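Long-range contact in putative transcriptional regulator, LysR family (Vibrio parahaemolyticus, PDB 3OXN), which is probably a DNA-binding transcription factor of the LysR family, represented here by its putative effector-binding regulatory domain: residues Leu55-Leu60 with Arg75-Val80. Sequence-based numbering, arbitrary orientation.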
loop_
_atom_site.group_PDB
_atom_site.type_symbol
_atom_site.label_atom_id
_atom_site.label_comp_id
_atom_site.label_asym_id
_atom_site.label_seq_id
_atom_site.Cartn_x
_atom_site.Cartn_y
_atom_site.Cartn_z
ATOM N N LEU A 55 3.695 -4.838 -7.045
ATOM C CA LEU A 55 4.278 -6.105 -7.453
ATOM C C LEU A 55 3.271 -7.213 -7.177
ATOM O O LEU A 55 2.678 -7.260 -6.102
ATOM C CB LEU A 55 5.533 -6.396 -6.638
ATOM C CG LEU A 55 6.516 -7.308 -7.371
ATOM C CD1 LEU A 55 7.601 -6.444 -8.026
ATOM C CD2 LEU A 55 7.135 -8.368 -6.451
ATOM N N GLN A 56 3.060 -8.095 -8.145
ATOM C CA GLN A 56 2.370 -9.347 -7.880
ATOM C C GLN A 56 3.453 -10.415 -7.911
ATOM O O GLN A 56 3.952 -10.768 -8.972
ATOM C CB GLN A 56 1.281 -9.586 -8.926
ATOM C CG GLN A 56 0.227 -8.464 -9.002
ATOM C CD GLN A 56 -0.369 -8.316 -10.400
ATOM O OE1 GLN A 56 -0.075 -9.114 -11.291
ATOM N NE2 GLN A 56 -1.206 -7.292 -10.598
ATOM N N HIS A 57 3.847 -10.882 -6.727
ATOM C CA HIS A 57 5.080 -11.681 -6.532
ATOM C C HIS A 57 5.242 -12.924 -7.413
ATOM O O HIS A 57 6.371 -13.273 -7.785
ATOM C CB HIS A 57 5.251 -12.078 -5.058
ATOM C CG HIS A 57 6.241 -11.236 -4.308
ATOM N ND1 HIS A 57 5.864 -10.206 -3.471
ATOM C CD2 HIS A 57 7.598 -11.281 -4.258
ATOM C CE1 HIS A 57 6.942 -9.651 -2.941
ATOM N NE2 HIS A 57 8.007 -10.286 -3.401
ATOM N N ASP A 58 4.132 -13.595 -7.735
ATOM C CA ASP A 58 4.194 -14.805 -8.565
ATOM C C ASP A 58 4.203 -14.423 -10.032
ATOM O O ASP A 58 4.469 -15.247 -10.899
ATOM C CB ASP A 58 3.035 -15.752 -8.257
ATOM C CG ASP A 58 2.571 -15.648 -6.810
ATOM O OD1 ASP A 58 2.842 -16.577 -6.012
ATOM O OD2 ASP A 58 1.949 -14.614 -6.469
ATOM N N ARG A 59 3.931 -13.151 -10.292
ATOM C CA ARG A 59 3.915 -12.624 -11.648
ATOM C C ARG A 59 5.057 -11.646 -11.855
ATOM O O ARG A 59 5.011 -10.824 -12.763
ATOM C CB ARG A 59 2.585 -11.904 -11.942
ATOM C CG ARG A 59 1.349 -12.670 -11.527
ATOM C CD ARG A 59 0.130 -12.267 -12.349
ATOM N NE ARG A 59 0.418 -12.275 -13.782
ATOM C CZ ARG A 59 0.392 -11.197 -14.563
ATOM N NH1 ARG A 59 0.068 -10.005 -14.064
ATOM N NH2 ARG A 59 0.673 -11.314 -15.853
ATOM N N LEU A 60 6.070 -11.729 -10.999
ATOM C CA LEU A 60 7.231 -10.849 -11.081
ATOM C C LEU A 60 7.760 -10.732 -12.511
ATOM O O LEU A 60 7.889 -9.627 -13.064
ATOM C CB LEU A 60 8.341 -11.362 -10.163
ATOM C CG LEU A 60 9.703 -10.661 -10.256
ATOM C CD1 LEU A 60 9.596 -9.223 -9.796
ATOM C CD2 LEU A 60 10.754 -11.403 -9.455
ATOM N N ARG A 75 11.771 -8.865 -2.820
ATOM C CA ARG A 75 12.488 -10.103 -2.546
ATOM C C ARG A 75 11.907 -11.226 -3.410
ATOM O O ARG A 75 10.909 -11.837 -3.044
ATOM C CB ARG A 75 12.333 -10.473 -1.079
ATOM C CG ARG A 75 13.337 -11.482 -0.618
ATOM C CD ARG A 75 12.947 -12.110 0.703
ATOM N NE ARG A 75 12.579 -13.513 0.530
ATOM C CZ ARG A 75 13.447 -14.513 0.616
ATOM N NH1 ARG A 75 14.728 -14.259 0.881
ATOM N NH2 ARG A 75 13.037 -15.760 0.442
ATOM N N PRO A 76 12.516 -11.493 -4.573
ATOM C CA PRO A 76 12.044 -12.593 -5.424
ATOM C C PRO A 76 11.946 -13.902 -4.651
ATOM O O PRO A 76 12.950 -14.353 -4.098
ATOM C CB PRO A 76 13.144 -12.724 -6.472
ATOM C CG PRO A 76 13.778 -11.395 -6.516
ATOM C CD PRO A 76 13.705 -10.832 -5.129
ATOM N N THR A 77 10.762 -14.506 -4.630
ATOM C CA THR A 77 10.557 -15.761 -3.904
ATOM C C THR A 77 11.370 -16.914 -4.503
ATOM O O THR A 77 11.222 -18.060 -4.088
ATOM C CB THR A 77 9.044 -16.159 -3.820
ATOM O OG1 THR A 77 8.450 -16.133 -5.129
ATOM C CG2 THR A 77 8.270 -15.210 -2.893
ATOM N N GLY A 78 12.220 -16.610 -5.479
ATOM C CA GLY A 78 13.084 -17.617 -6.080
ATOM C C GLY A 78 14.005 -17.072 -7.160
ATOM O O GLY A 78 13.967 -15.885 -7.473
ATOM N N PRO A 79 14.840 -17.944 -7.742
ATOM C CA PRO A 79 15.754 -17.589 -8.836
ATOM C C PRO A 79 15.018 -16.901 -9.981
ATOM O O PRO A 79 13.943 -17.345 -10.372
ATOM C CB PRO A 79 16.284 -18.946 -9.303
ATOM C CG PRO A 79 16.137 -19.839 -8.127
ATOM C CD PRO A 79 14.923 -19.371 -7.388
ATOM N N VAL A 80 15.611 -15.846 -10.530
ATOM C CA VAL A 80 14.907 -14.991 -11.482
ATOM C C VAL A 80 15.425 -15.062 -12.921
ATOM O O VAL A 80 14.921 -14.346 -13.786
ATOM C CB VAL A 80 14.932 -13.515 -11.020
ATOM C CG1 VAL A 80 14.393 -13.395 -9.601
ATOM C CG2 VAL A 80 16.347 -12.945 -11.106
#
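Loop-to-loop packing at the protein surface, joined by one weak hydrogen bond, brings H57 and L60 against R75, P76, T77 and V80. The segment L55-L60 links strand 49-54 to helix 60-65, and R75-V80 leaves strand 71-74 on its way to strand 83-89. H57 reaches across with its imidazole edge: NE2 lies 3.3 Å from R75 O, near the ring plane, but the angle at the hydrogen is only 125°, well short of straight. L55 CD2 covers one ring face, 3.5 Å above the plane and over its centre, while T77 CG2 approaches CD2 of H57 obliquely at 4.2 Å. Beside this polar link, with CG turned anti to the main-chain nitrogen (chi1 172°), L60 carries CD2 across to P76 CB at 4.0 Å and V80 CG1 at 4.2 Å. L60 also packs on A72 of strand 71-74, and P76 on S195 and I197 of strand 194-199. The two loops follow the C-terminal ends of the parallel strands 49-54 and 71-74, which helix 60-65 joins in a beta-alpha-beta crossover, as in the periplasmic-binding-protein-like fold of LysR regulatory domains.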